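Local coordinates for protein cocosin 1 acidic chain (Cocos nucifera, PDB 5WPW) that serves as a seed storage protein of coconut, an 11S globulin that assembles as a hexamer and provides a nutrient reserve, at residues A[69-74]-A[219-224]; A[258-263]-A[267-272]; A[349-354]-A[358-363]. The protein carries 2 engineered substitutions. All coordinates share one frame; numbering follows the deposited sequence.

Contact 1: residues A[69-74]-A[219-224]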
ATOM      1  N   ARG A  69     -19.324  14.562 -29.781  1.00 33.78           N
ATOM      2  CA  ARG A  69     -17.899  14.677 -29.545  1.00 35.89           C
ATOM      3  C   ARG A  69     -17.577  16.108 -29.148  1.00 37.43           C
ATOM      4  O   ARG A  69     -18.366  17.034 -29.377  1.00 38.29           O
ATOM      5  CB  ARG A  69     -17.076  14.249 -30.758  1.00 36.05           C
ATOM      6  CG  ARG A  69     -17.279  15.108 -31.987  1.00 42.15           C
ATOM      7  CD  ARG A  69     -16.300  14.708 -33.069  1.00 48.06           C
ATOM      8  NE  ARG A  69     -15.053  15.476 -33.010  1.00 49.83           N
ATOM      9  CZ  ARG A  69     -14.785  16.523 -33.787  1.00 49.55           C
ATOM     10  NH1 ARG A  69     -15.681  16.936 -34.676  1.00 53.75           N
ATOM     11  NH2 ARG A  69     -13.627  17.163 -33.672  1.00 49.64           N
ATOM     12  N   GLY A  70     -16.417  16.276 -28.530  1.00 37.27           N
ATOM     13  CA  GLY A  70     -16.022  17.597 -28.089  1.00 36.53           C
ATOM     14  C   GLY A  70     -14.716  17.606 -27.321  1.00 30.63           C
ATOM     15  O   GLY A  70     -13.882  16.707 -27.442  1.00 32.11           O
ATOM     16  N   ILE A  71     -14.556  18.660 -26.537  1.00 27.04           N
ATOM     17  CA  ILE A  71     -13.323  18.970 -25.833  1.00 35.43           C
ATOM     18  C   ILE A  71     -13.672  19.112 -24.367  1.00 29.00           C
ATOM     19  O   ILE A  71     -14.662  19.768 -24.024  1.00 29.79           O
ATOM     20  CB  ILE A  71     -12.680  20.277 -26.353  1.00 33.26           C
ATOM     21  CG1 ILE A  71     -12.164  20.111 -27.777  1.00 41.80           C
ATOM     22  CG2 ILE A  71     -11.544  20.716 -25.438  1.00 34.89           C
ATOM     23  CD1 ILE A  71     -11.194  21.200 -28.163  1.00 40.75           C
ATOM     24  N   VAL A  72     -12.859  18.519 -23.499  1.00 32.37           N
ATOM     25  CA  VAL A  72     -13.049  18.651 -22.061  1.00 31.57           C
ATOM     26  C   VAL A  72     -11.780  19.216 -21.438  1.00 29.19           C
ATOM     27  O   VAL A  72     -10.662  18.876 -21.842  1.00 31.07           O
ATOM     28  CB  VAL A  72     -13.421  17.305 -21.410  1.00 35.39           C
ATOM     29  CG1 VAL A  72     -12.999  17.298 -19.983  1.00 37.78           C
ATOM     30  CG2 VAL A  72     -14.913  17.086 -21.489  1.00 37.69           C
ATOM     31  N   GLY A  73     -11.960  20.097 -20.464  1.00 29.67           N
ATOM     32  CA  GLY A  73     -10.856  20.592 -19.668  1.00 28.51           C
ATOM     33  C   GLY A  73     -11.052  20.309 -18.190  1.00 29.19           C
ATOM     34  O   GLY A  73     -12.117  20.578 -17.609  1.00 26.68           O
ATOM     35  N   LEU A  74     -10.018  19.741 -17.586  1.00 26.77           N
ATOM     36  CA  LEU A  74      -9.965  19.470 -16.160  1.00 31.36           C
ATOM     37  C   LEU A  74      -8.728  20.164 -15.623  1.00 29.99           C
ATOM     38  O   LEU A  74      -7.603  19.865 -16.052  1.00 31.19           O
ATOM     39  CB  LEU A  74      -9.899  17.972 -15.900  1.00 29.24           C
ATOM     40  CG  LEU A  74      -9.755  17.565 -14.445  1.00 33.75           C
ATOM     41  CD1 LEU A  74     -11.047  17.883 -13.778  1.00 27.59           C
ATOM     42  CD2 LEU A  74      -9.460  16.080 -14.364  1.00 34.40           C
ATOM     43  N   LEU A 219     -15.002  28.080 -30.451  1.00 40.53           N
ATOM     44  CA  LEU A 219     -14.072  28.197 -29.339  1.00 33.19           C
ATOM     45  C   LEU A 219     -12.741  27.660 -29.821  1.00 34.10           C
ATOM     46  O   LEU A 219     -12.625  26.473 -30.126  1.00 39.01           O
ATOM     47  CB  LEU A 219     -14.569  27.426 -28.121  1.00 36.22           C
ATOM     48  CG  LEU A 219     -13.705  27.574 -26.873  1.00 36.49           C
ATOM     49  CD1 LEU A 219     -14.085  28.857 -26.191  1.00 34.93           C
ATOM     50  CD2 LEU A 219     -13.890  26.379 -25.934  1.00 35.47           C
ATOM     51  N   GLN A 220     -11.733  28.515 -29.886  1.00 33.57           N
ATOM     52  CA  GLN A 220     -10.401  28.070 -30.261  1.00 36.60           C
ATOM     53  C   GLN A 220      -9.564  27.917 -29.002  1.00 34.10           C
ATOM     54  O   GLN A 220      -9.446  28.854 -28.206  1.00 35.98           O
ATOM     55  CB  GLN A 220      -9.730  29.031 -31.239  1.00 36.77           C
ATOM     56  CG  GLN A 220     -10.377  29.032 -32.623  1.00 43.01           C
ATOM     57  CD  GLN A 220      -9.767  28.003 -33.561  1.00 48.69           C
ATOM     58  OE1 GLN A 220     -10.399  26.997 -33.892  1.00 51.01           O
ATOM     59  NE2 GLN A 220      -8.532  28.249 -33.993  1.00 52.47           N
ATOM     60  N   VAL A 221      -9.012  26.725 -28.820  1.00 39.70           N
ATOM     61  CA  VAL A 221      -8.070  26.436 -27.752  1.00 38.90           C
ATOM     62  C   VAL A 221      -6.881  25.750 -28.402  1.00 38.27           C
ATOM     63  O   VAL A 221      -6.941  25.325 -29.553  1.00 36.31           O
ATOM     64  CB  VAL A 221      -8.684  25.545 -26.653  1.00 32.80           C
ATOM     65  CG1 VAL A 221     -10.004  26.102 -26.179  1.00 32.55           C
ATOM     66  CG2 VAL A 221      -8.848  24.120 -27.159  1.00 37.38           C
ATOM     67  N   LEU A 222      -5.788  25.645 -27.665  1.00 31.55           N
ATOM     68  CA  LEU A 222      -4.653  24.903 -28.189  1.00 31.13           C
ATOM     69  C   LEU A 222      -4.934  23.410 -28.068  1.00 39.24           C
ATOM     70  O   LEU A 222      -5.260  22.917 -26.981  1.00 36.14           O
ATOM     71  CB  LEU A 222      -3.374  25.270 -27.446  1.00 31.31           C
ATOM     72  CG  LEU A 222      -2.853  26.693 -27.672  1.00 33.57           C
ATOM     73  CD1 LEU A 222      -2.284  27.248 -26.382  1.00 36.03           C
ATOM     74  CD2 LEU A 222      -1.769  26.646 -28.713  1.00 39.54           C
ATOM     75  N   ARG A 223      -4.830  22.696 -29.180  1.00 35.45           N
ATOM     76  CA  ARG A 223      -5.057  21.255 -29.160  1.00 39.40           C
ATOM     77  C   ARG A 223      -4.536  20.618 -30.439  1.00 44.33           C
ATOM     78  O   ARG A 223      -4.632  21.216 -31.523  1.00 44.75           O
ATOM     79  CB  ARG A 223      -6.536  20.941 -29.005  1.00 43.43           C
ATOM     80  CG  ARG A 223      -7.378  21.640 -30.033  1.00 40.55           C
ATOM     81  CD  ARG A 223      -8.479  20.745 -30.488  1.00 48.74           C
ATOM     82  NE  ARG A 223      -9.554  21.517 -31.085  1.00 52.22           N
ATOM     83  CZ  ARG A 223     -10.725  20.997 -31.409  1.00 53.28           C
ATOM     84  NH1 ARG A 223     -10.940  19.706 -31.184  1.00 50.07           N
ATOM     85  NH2 ARG A 223     -11.668  21.760 -31.950  1.00 56.07           N
ATOM     86  N   PRO A 224      -3.962  19.409 -30.356  1.00 44.22           N
ATOM     87  CA  PRO A 224      -3.551  18.680 -31.557  1.00 43.76           C
ATOM     88  C   PRO A 224      -4.742  17.959 -32.179  1.00 45.89           C
ATOM     89  O   PRO A 224      -5.109  18.272 -33.312  1.00 52.67           O
ATOM     90  CB  PRO A 224      -2.504  17.682 -31.029  1.00 44.96           C
ATOM     91  CG  PRO A 224      -2.372  17.950 -29.541  1.00 38.22           C
ATOM     92  CD  PRO A 224      -3.623  18.668 -29.131  1.00 39.69           C
TER

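Contact 2: residues A[258-263]-A[267-272]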
ATOM      1  N   ARG A 258     -14.747  -3.332 -30.034  1.00 28.72           N
ATOM      2  CA  ARG A 258     -13.443  -3.991 -29.987  1.00 36.45           C
ATOM      3  C   ARG A 258     -12.879  -4.120 -28.570  1.00 38.52           C
ATOM      4  O   ARG A 258     -11.888  -4.841 -28.374  1.00 34.54           O
ATOM      5  CB  ARG A 258     -12.443  -3.223 -30.860  1.00 35.42           C
ATOM      6  CG  ARG A 258     -12.831  -3.187 -32.334  1.00 43.47           C
ATOM      7  CD  ARG A 258     -11.764  -2.524 -33.177  1.00 48.63           C
ATOM      8  NE  ARG A 258     -11.854  -1.067 -33.110  1.00 51.23           N
ATOM      9  CZ  ARG A 258     -10.874  -0.241 -33.470  1.00 53.99           C
ATOM     10  NH1 ARG A 258      -9.724  -0.732 -33.928  1.00 55.43           N
ATOM     11  NH2 ARG A 258     -11.043   1.077 -33.374  1.00 55.96           N
ATOM     12  N   ARG A 259     -13.473  -3.447 -27.594  1.00 30.63           N
ATOM     13  CA  ARG A 259     -12.957  -3.415 -26.233  1.00 33.58           C
ATOM     14  C   ARG A 259     -13.648  -4.398 -25.298  1.00 31.89           C
ATOM     15  O   ARG A 259     -13.323  -4.426 -24.104  1.00 27.79           O
ATOM     16  CB  ARG A 259     -13.083  -2.002 -25.675  1.00 31.69           C
ATOM     17  CG  ARG A 259     -12.428  -0.953 -26.556  1.00 34.73           C
ATOM     18  CD  ARG A 259     -12.457   0.418 -25.883  1.00 40.61           C
ATOM     19  NE  ARG A 259     -11.838   1.460 -26.698  1.00 42.66           N
ATOM     20  CZ  ARG A 259     -10.594   1.899 -26.535  1.00 44.77           C
ATOM     21  NH1 ARG A 259      -9.827   1.399 -25.579  1.00 39.50           N
ATOM     22  NH2 ARG A 259     -10.119   2.851 -27.326  1.00 45.03           N
ATOM     23  N   ALA A 260     -14.586  -5.192 -25.813  1.00 24.79           N
ATOM     24  CA  ALA A 260     -15.375  -6.099 -24.996  1.00 26.22           C
ATOM     25  C   ALA A 260     -14.485  -6.963 -24.108  1.00 27.78           C
ATOM     26  O   ALA A 260     -13.388  -7.376 -24.510  1.00 28.03           O
ATOM     27  CB  ALA A 260     -16.243  -6.985 -25.915  1.00 28.43           C
ATOM     28  N   ASP A 261     -14.951  -7.185 -22.864  1.00 24.70           N
ATOM     29  CA  ASP A 261     -14.396  -8.191 -21.972  1.00 25.54           C
ATOM     30  C   ASP A 261     -15.123  -9.524 -22.063  1.00 26.09           C
ATOM     31  O   ASP A 261     -14.526 -10.565 -21.783  1.00 28.42           O
ATOM     32  CB  ASP A 261     -14.475  -7.715 -20.523  1.00 24.97           C
ATOM     33  CG  ASP A 261     -13.621  -6.511 -20.278  1.00 30.51           C
ATOM     34  OD1 ASP A 261     -12.395  -6.611 -20.448  1.00 32.57           O
ATOM     35  OD2 ASP A 261     -14.182  -5.457 -19.947  1.00 34.32           O
ATOM     36  N   VAL A 262     -16.408  -9.502 -22.403  1.00 24.52           N
ATOM     37  CA  VAL A 262     -17.225 -10.706 -22.551  1.00 25.46           C
ATOM     38  C   VAL A 262     -17.945 -10.570 -23.877  1.00 25.12           C
ATOM     39  O   VAL A 262     -18.470  -9.499 -24.176  1.00 25.05           O
ATOM     40  CB  VAL A 262     -18.244 -10.844 -21.408  1.00 25.66           C
ATOM     41  CG1 VAL A 262     -19.077 -12.079 -21.597  1.00 31.13           C
ATOM     42  CG2 VAL A 262     -17.531 -10.835 -20.030  1.00 27.36           C
ATOM     43  N   PHE A 263     -17.949 -11.631 -24.686  1.00 26.11           N
ATOM     44  CA  PHE A 263     -18.551 -11.496 -26.003  1.00 26.99           C
ATOM     45  C   PHE A 263     -19.063 -12.841 -26.481  1.00 27.72           C
ATOM     46  O   PHE A 263     -18.325 -13.826 -26.430  1.00 26.34           O
ATOM     47  CB  PHE A 263     -17.561 -10.953 -27.026  1.00 25.62           C
ATOM     48  CG  PHE A 263     -18.043 -11.069 -28.449  1.00 29.73           C
ATOM     49  CD1 PHE A 263     -19.178 -10.399 -28.869  1.00 31.34           C
ATOM     50  CD2 PHE A 263     -17.363 -11.869 -29.361  1.00 33.82           C
ATOM     51  CE1 PHE A 263     -19.621 -10.505 -30.176  1.00 35.18           C
ATOM     52  CE2 PHE A 263     -17.801 -11.988 -30.662  1.00 34.26           C
ATOM     53  CZ  PHE A 263     -18.924 -11.302 -31.075  1.00 34.80           C
ATOM     54  N   GLY A 267     -25.217 -13.095 -28.713  1.00 33.63           N
ATOM     55  CA  GLY A 267     -25.845 -12.648 -27.488  1.00 34.24           C
ATOM     56  C   GLY A 267     -25.557 -11.203 -27.142  1.00 29.35           C
ATOM     57  O   GLY A 267     -26.430 -10.515 -26.609  1.00 26.61           O
ATOM     58  N   GLY A 268     -24.345 -10.741 -27.429  1.00 27.80           N
ATOM     59  CA  GLY A 268     -23.965  -9.380 -27.092  1.00 28.56           C
ATOM     60  C   GLY A 268     -22.595  -9.321 -26.444  1.00 29.10           C
ATOM     61  O   GLY A 268     -21.750 -10.206 -26.631  1.00 28.51           O
ATOM     62  N   ARG A 269     -22.356  -8.240 -25.695  1.00 25.52           N
ATOM     63  CA  ARG A 269     -21.030  -8.010 -25.150  1.00 28.83           C
ATOM     64  C   ARG A 269     -21.147  -7.220 -23.850  1.00 27.98           C
ATOM     65  O   ARG A 269     -22.152  -6.553 -23.598  1.00 24.83           O
ATOM     66  CB  ARG A 269     -20.139  -7.270 -26.150  1.00 28.02           C
ATOM     67  CG  ARG A 269     -20.819  -6.057 -26.806  1.00 26.59           C
ATOM     68  CD  ARG A 269     -19.873  -5.264 -27.666  1.00 32.91           C
ATOM     69  NE  ARG A 269     -20.557  -4.227 -28.444  1.00 32.72           N
ATOM     70  CZ  ARG A 269     -20.782  -2.994 -28.002  1.00 37.69           C
ATOM     71  NH1 ARG A 269     -20.387  -2.643 -26.781  1.00 30.18           N
ATOM     72  NH2 ARG A 269     -21.389  -2.103 -28.781  1.00 34.92           N
ATOM     73  N   ILE A 270     -20.107  -7.332 -23.019  1.00 27.64           N
ATOM     74  CA  ILE A 270     -19.957  -6.531 -21.804  1.00 25.88           C
ATOM     75  C   ILE A 270     -18.538  -5.994 -21.743  1.00 26.56           C
ATOM     76  O   ILE A 270     -17.574  -6.709 -22.034  1.00 23.44           O
ATOM     77  CB  ILE A 270     -20.245  -7.335 -20.525  1.00 29.36           C
ATOM     78  CG1 ILE A 270     -21.591  -8.037 -20.595  1.00 31.28           C
ATOM     79  CG2 ILE A 270     -20.149  -6.418 -19.300  1.00 29.36           C
ATOM     80  CD1 ILE A 270     -21.855  -8.873 -19.377  1.00 30.14           C
ATOM     81  N   THR A 271     -18.408  -4.747 -21.302  1.00 25.66           N
ATOM     82  CA  THR A 271     -17.122  -4.083 -21.179  1.00 21.22           C
ATOM     83  C   THR A 271     -17.125  -3.427 -19.811  1.00 27.14           C
ATOM     84  O   THR A 271     -18.064  -2.704 -19.474  1.00 27.75           O
ATOM     85  CB  THR A 271     -16.923  -3.056 -22.304  1.00 27.84           C
ATOM     86  OG1 THR A 271     -17.059  -3.719 -23.563  1.00 30.37           O
ATOM     87  CG2 THR A 271     -15.552  -2.445 -22.228  1.00 25.89           C
ATOM     88  N   THR A 272     -16.133  -3.754 -19.005  1.00 26.72           N
ATOM     89  CA  THR A 272     -16.030  -3.285 -17.634  1.00 24.04           C
ATOM     90  C   THR A 272     -15.022  -2.148 -17.548  1.00 25.09           C
ATOM     91  O   THR A 272     -14.007  -2.147 -18.238  1.00 25.06           O
ATOM     92  CB  THR A 272     -15.583  -4.437 -16.737  1.00 28.87           C
ATOM     93  OG1 THR A 272     -16.527  -5.516 -16.856  1.00 35.00           O
ATOM     94  CG2 THR A 272     -15.438  -3.992 -15.262  1.00 29.49           C
TER

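Contact 3: residues A[349-354]-A[358-363]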
ATOM      1  N   MET A 349     -30.726  -9.701  -9.913  1.00 23.26           N
ATOM      2  CA  MET A 349     -31.388  -9.128 -11.072  1.00 30.05           C
ATOM      3  C   MET A 349     -31.097  -9.918 -12.338  1.00 31.81           C
ATOM      4  O   MET A 349     -30.088 -10.619 -12.465  1.00 27.81           O
ATOM      5  CB  MET A 349     -30.992  -7.669 -11.262  1.00 31.74           C
ATOM      6  CG  MET A 349     -29.667  -7.480 -11.904  1.00 34.43           C
ATOM      7  SD  MET A 349     -29.910  -5.994 -12.891  1.00 62.62           S
ATOM      8  CE  MET A 349     -28.239  -5.652 -13.397  1.00 47.97           C
ATOM      9  N   LEU A 350     -31.989  -9.719 -13.300  1.00 32.59           N
ATOM     10  CA  LEU A 350     -32.085 -10.496 -14.521  1.00 34.27           C
ATOM     11  C   LEU A 350     -32.570  -9.543 -15.609  1.00 32.80           C
ATOM     12  O   LEU A 350     -33.455  -8.723 -15.344  1.00 31.96           O
ATOM     13  CB  LEU A 350     -33.068 -11.650 -14.288  1.00 33.99           C
ATOM     14  CG  LEU A 350     -33.604 -12.584 -15.348  1.00 41.03           C
ATOM     15  CD1 LEU A 350     -34.023 -13.883 -14.646  1.00 36.26           C
ATOM     16  CD2 LEU A 350     -34.776 -11.947 -16.078  1.00 37.64           C
ATOM     17  N   GLU A 351     -31.972  -9.623 -16.800  1.00 28.99           N
ATOM     18  CA  GLU A 351     -32.357  -8.774 -17.926  1.00 32.52           C
ATOM     19  C   GLU A 351     -32.487  -9.593 -19.210  1.00 37.15           C
ATOM     20  O   GLU A 351     -31.663 -10.471 -19.488  1.00 34.31           O
ATOM     21  CB  GLU A 351     -31.345  -7.661 -18.171  1.00 37.10           C
ATOM     22  CG  GLU A 351     -31.300  -6.646 -17.061  1.00 44.60           C
ATOM     23  CD  GLU A 351     -29.938  -6.043 -16.907  1.00 52.12           C
ATOM     24  OE1 GLU A 351     -29.024  -6.423 -17.673  1.00 54.65           O
ATOM     25  OE2 GLU A 351     -29.788  -5.180 -16.025  1.00 54.08           O
ATOM     26  N   ARG A 352     -33.502  -9.266 -20.013  1.00 39.74           N
ATOM     27  CA  ARG A 352     -33.701  -9.898 -21.315  1.00 34.86           C
ATOM     28  C   ARG A 352     -34.050  -8.831 -22.340  1.00 34.24           C
ATOM     29  O   ARG A 352     -35.001  -8.065 -22.148  1.00 34.62           O
ATOM     30  CB  ARG A 352     -34.795 -10.962 -21.251  1.00 40.69           C
ATOM     31  CG  ARG A 352     -34.841 -11.834 -22.488  1.00 42.41           C
ATOM     32  CD  ARG A 352     -36.262 -11.976 -22.992  1.00 48.98           C
ATOM     33  NE  ARG A 352     -36.960 -13.078 -22.338  1.00 58.65           N
ATOM     34  CZ  ARG A 352     -36.813 -14.357 -22.680  1.00 58.57           C
ATOM     35  NH1 ARG A 352     -35.988 -14.690 -23.669  1.00 59.17           N
ATOM     36  NH2 ARG A 352     -37.490 -15.300 -22.036  1.00 50.16           N
ATOM     37  N   ALA A 353     -33.269  -8.767 -23.411  1.00 34.88           N
ATOM     38  CA  ALA A 353     -33.542  -7.812 -24.473  1.00 34.41           C
ATOM     39  C   ALA A 353     -34.801  -8.222 -25.234  1.00 39.74           C
ATOM     40  O   ALA A 353     -35.123  -9.413 -25.357  1.00 38.89           O
ATOM     41  CB  ALA A 353     -32.354  -7.727 -25.433  1.00 31.68           C
ATOM     42  N   GLY A 354     -35.522  -7.225 -25.741  1.00 37.02           N
ATOM     43  CA  GLY A 354     -36.587  -7.475 -26.690  1.00 36.60           C
ATOM     44  C   GLY A 354     -36.021  -7.775 -28.066  1.00 38.39           C
ATOM     45  O   GLY A 354     -34.813  -7.940 -28.259  1.00 37.59           O
ATOM     46  N   PHE A 358     -31.019  -4.250 -26.673  1.00 31.66           N
ATOM     47  CA  PHE A 358     -31.166  -3.552 -25.402  1.00 30.28           C
ATOM     48  C   PHE A 358     -29.756  -3.148 -24.996  1.00 33.30           C
ATOM     49  O   PHE A 358     -28.917  -4.035 -24.815  1.00 35.19           O
ATOM     50  CB  PHE A 358     -31.798  -4.486 -24.360  1.00 32.25           C
ATOM     51  CG  PHE A 358     -32.130  -3.841 -23.033  1.00 36.58           C
ATOM     52  CD1 PHE A 358     -32.665  -2.572 -22.963  1.00 32.45           C
ATOM     53  CD2 PHE A 358     -31.967  -4.553 -21.848  1.00 37.63           C
ATOM     54  CE1 PHE A 358     -33.006  -2.009 -21.750  1.00 35.29           C
ATOM     55  CE2 PHE A 358     -32.283  -3.980 -20.624  1.00 39.22           C
ATOM     56  CZ  PHE A 358     -32.804  -2.701 -20.580  1.00 35.82           C
ATOM     57  N   GLN A 359     -29.489  -1.838 -24.885  1.00 26.07           N
ATOM     58  CA  GLN A 359     -28.159  -1.322 -24.542  1.00 31.17           C
ATOM     59  C   GLN A 359     -28.216  -0.451 -23.295  1.00 31.49           C
ATOM     60  O   GLN A 359     -29.111   0.390 -23.143  1.00 29.81           O
ATOM     61  CB  GLN A 359     -27.539  -0.486 -25.674  1.00 29.03           C
ATOM     62  CG  GLN A 359     -27.480  -1.188 -27.018  1.00 35.28           C
ATOM     63  CD  GLN A 359     -28.591  -0.714 -27.942  1.00 37.31           C
ATOM     64  OE1 GLN A 359     -28.808   0.484 -28.097  1.00 35.07           O
ATOM     65  NE2 GLN A 359     -29.308  -1.657 -28.543  1.00 38.44           N
ATOM     66  N   LEU A 360     -27.242  -0.623 -22.405  1.00 31.12           N
ATOM     67  CA  LEU A 360     -27.240   0.226 -21.231  1.00 28.01           C
ATOM     68  C   LEU A 360     -25.806   0.519 -20.810  1.00 30.70           C
ATOM     69  O   LEU A 360     -24.839  -0.089 -21.284  1.00 27.09           O
ATOM     70  CB  LEU A 360     -28.027  -0.404 -20.085  1.00 31.03           C
ATOM     71  CG  LEU A 360     -27.575  -1.834 -19.804  1.00 32.66           C
ATOM     72  CD1 LEU A 360     -26.616  -1.983 -18.604  1.00 35.27           C
ATOM     73  CD2 LEU A 360     -28.796  -2.724 -19.653  1.00 36.93           C
ATOM     74  N   VAL A 361     -25.691   1.511 -19.945  1.00 25.88           N
ATOM     75  CA  VAL A 361     -24.467   1.807 -19.222  1.00 24.88           C
ATOM     76  C   VAL A 361     -24.825   1.781 -17.750  1.00 27.42           C
ATOM     77  O   VAL A 361     -25.869   2.314 -17.344  1.00 25.17           O
ATOM     78  CB  VAL A 361     -23.859   3.161 -19.642  1.00 27.06           C
ATOM     79  CG1 VAL A 361     -24.892   4.271 -19.564  1.00 33.52           C
ATOM     80  CG2 VAL A 361     -22.652   3.493 -18.767  1.00 31.15           C
ATOM     81  N   SER A 362     -24.003   1.111 -16.961  1.00 26.48           N
ATOM     82  CA  SER A 362     -24.211   1.087 -15.530  1.00 26.92           C
ATOM     83  C   SER A 362     -23.044   1.779 -14.869  1.00 22.68           C
ATOM     84  O   SER A 362     -21.909   1.628 -15.307  1.00 24.47           O
ATOM     85  CB  SER A 362     -24.351  -0.336 -14.990  1.00 32.85           C
ATOM     86  OG  SER A 362     -25.535  -0.928 -15.493  1.00 34.17           O
ATOM     87  N   ILE A 363     -23.340   2.542 -13.830  1.00 21.82           N
ATOM     88  CA  ILE A 363     -22.329   3.135 -12.962  1.00 24.74           C
ATOM     89  C   ILE A 363     -22.480   2.487 -11.599  1.00 21.05           C
ATOM     90  O   ILE A 363     -23.579   2.463 -11.048  1.00 27.20           O
ATOM     91  CB  ILE A 363     -22.486   4.658 -12.840  1.00 24.71           C
ATOM     92  CG1 ILE A 363     -22.454   5.341 -14.212  1.00 23.66           C
ATOM     93  CG2 ILE A 363     -21.427   5.228 -11.850  1.00 19.72           C
ATOM     94  CD1 ILE A 363     -21.186   5.069 -15.017  1.00 27.55           C
TER

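Contact 1: residues A[69-74]-A[219-224]
Ile71 and Arg223 meet across two backbones that stay well apart, their CA atoms 9.2 Å from each other, with no backbone or side-chain hydrogen bond between the segments. Ile71 lies on a strand, whereas 219-224 runs as an irregular loop. Side chains alone bridge the gap.

The main touch is a methyl group on a flat cation. CD1 of Ile71 sits over one face of the Arg223 guanidinium, above its centre, and lies 3.3 Å from Arg223 CZ. CG1 of Ile71 follows behind, 3.6 Å from Arg223 NH1. The two side chains cross at a slant. Ile71 holds CG1 beside its backbone N (chi1 -68°), and its extended end carries CD1 out toward the loop. The Arg223 chain is bent at chi2 (142°), which lays the guanidinium across the end of Ile71.

Val221 adds a smaller apolar touch. Its CG2 comes within 3.9 Å of Ile71 CD1, so the same methyl meets both an apolar branch and a guanidinium face. Arg69 comes only near, its NH2 4.5 Å from Arg223 NH1. These are like charges and may repel mildly.

The contact lays the loop that follows strand 212-214 against strand 70-74 of the N-terminal cupin. That strand lies between strands 107-110 and 124-127, where Ile71 also packs on Val107 and Trp125. Hydrogen bonds from Leu219 N to Tyr127 OH and from Leu222 N to His104 NE2 tie the loop to Tyr127 and His104, and Arg223 NH1 adds a weak one to Gln109 OE1. On its other contacts the loop meets neighbouring subunits, Leu222 packing on Pro265 of a second and Val221 on Pro385 of a third.

Contact 2: residues A[258-263]-A[267-272]
Asp261 gives this hairpin a side-chain bond as well as a backbone one. Its OD2 accepts the backbone N-H of Thr272 at 2.8 Å, almost straight at 178° and nearly along the carboxylate C-O axis. The Asp261 CG lies beside its own backbone N (chi1 -65°), which swings the carboxylate toward the far strand. The backbone N of Asp261 also binds Ile270 O, at 2.8 Å.

That oxygen has a second donor. Val262 N reaches Ile270 O at 3.0 Å, and both donors lie in the carbonyl plane. Two successive residues thus face Ile270, which is a classic beta bulge. Ile270 N returns a bond to Val262 O at 3.0 Å, completing the antiparallel hydrogen-bonded pair.

Phe263 and Arg269 form the next, non-hydrogen-bonded pair. Arg269 CB lies at the edge of the Phe263 ring, near its plane, and also meets Ala260 CB at 3.9 Å. Phe263 CD1 comes within 3.4 Å of Gly268 O. On the other face of the sheet, Val262 and Ile270 pack side by side, CB to CB at 4.1 Å. Thr271 turns OG1 over Ala260 CA and CG2 toward Arg259 O.

Within this chain the hairpin ends one sheet of the C-terminal cupin, with strand 268-273 beside strand 287-293; backbone bonds from Phe263 continue to the second subunit. Asp261 also makes salt bridges through OD2 to Lys277 and through OD1 to Lys106 of a second subunit. The buried carboxylate is therefore held by a backbone N-H and two lysines, which probably stabilise its negative charge. One acidic residue ties the bulge to the paired strand and to the subunit interface.

Contact 3: residues A[349-354]-A[358-363]
Ala353 and Phe358 make the closest approach, between two side-chain carbons near the turn that joins the strands. Ala353 CB lies 3.5 Å from Phe358 CB, and Ala353 CA lies 3.8 Å from the same atom. The methyl thus meets the root of the phenylalanine.

Phe358 has CG anti to its backbone N (chi1 -174°). This carries the ring away from its own N-H and into the space between the two sheets. There it also packs on Cys313 of strand 309-314.

Further along, Glu351 and Leu360 both start out toward the other strand at CB, but they touch lightly. Glu351 OE1 is 4.2 Å from Leu360 CD2, a polar atom beside a methyl. The Glu351 side chain leaves beside its backbone N (chi1 -67°) and reaches inward, where it also touches Met311.

No hydrogen bond links the two segments, although only a short turn separates them. Each strand pairs elsewhere: 348-354 with 298-304 and 317-323, and 357-364 with 287-293 and 309-314. The chain therefore passes from one sheet to the other here, and side chains meet between the sheets. Such inward packing of two antiparallel sheets is characteristic of the cupin beta-barrel, here the C-terminal one.

Contact 1 belongs to the N-terminal cupin half, contacts 2 and 3 to the C-terminal half. The centres of contacts 1 and 2 are about 30 Å apart. Contacts 1 and 3, about 33 Å apart between centres, lie on opposite sides of the chain's centre. Contacts 2 and 3 are closer, centres about 13 Å and nearest atoms about 6 Å apart, and reach the same sheet. Contact 2 is its outermost hairpin within the chain; contact 3 joins it to the facing sheet. Contacts 1 and 2 meet across the subunit interface, Pro224 and Arg223 of one subunit packing against Phe263 and Ala260 of another. Contact 3 is buried in the barrel, though Leu350 and Arg352 pack on a fourth subunit.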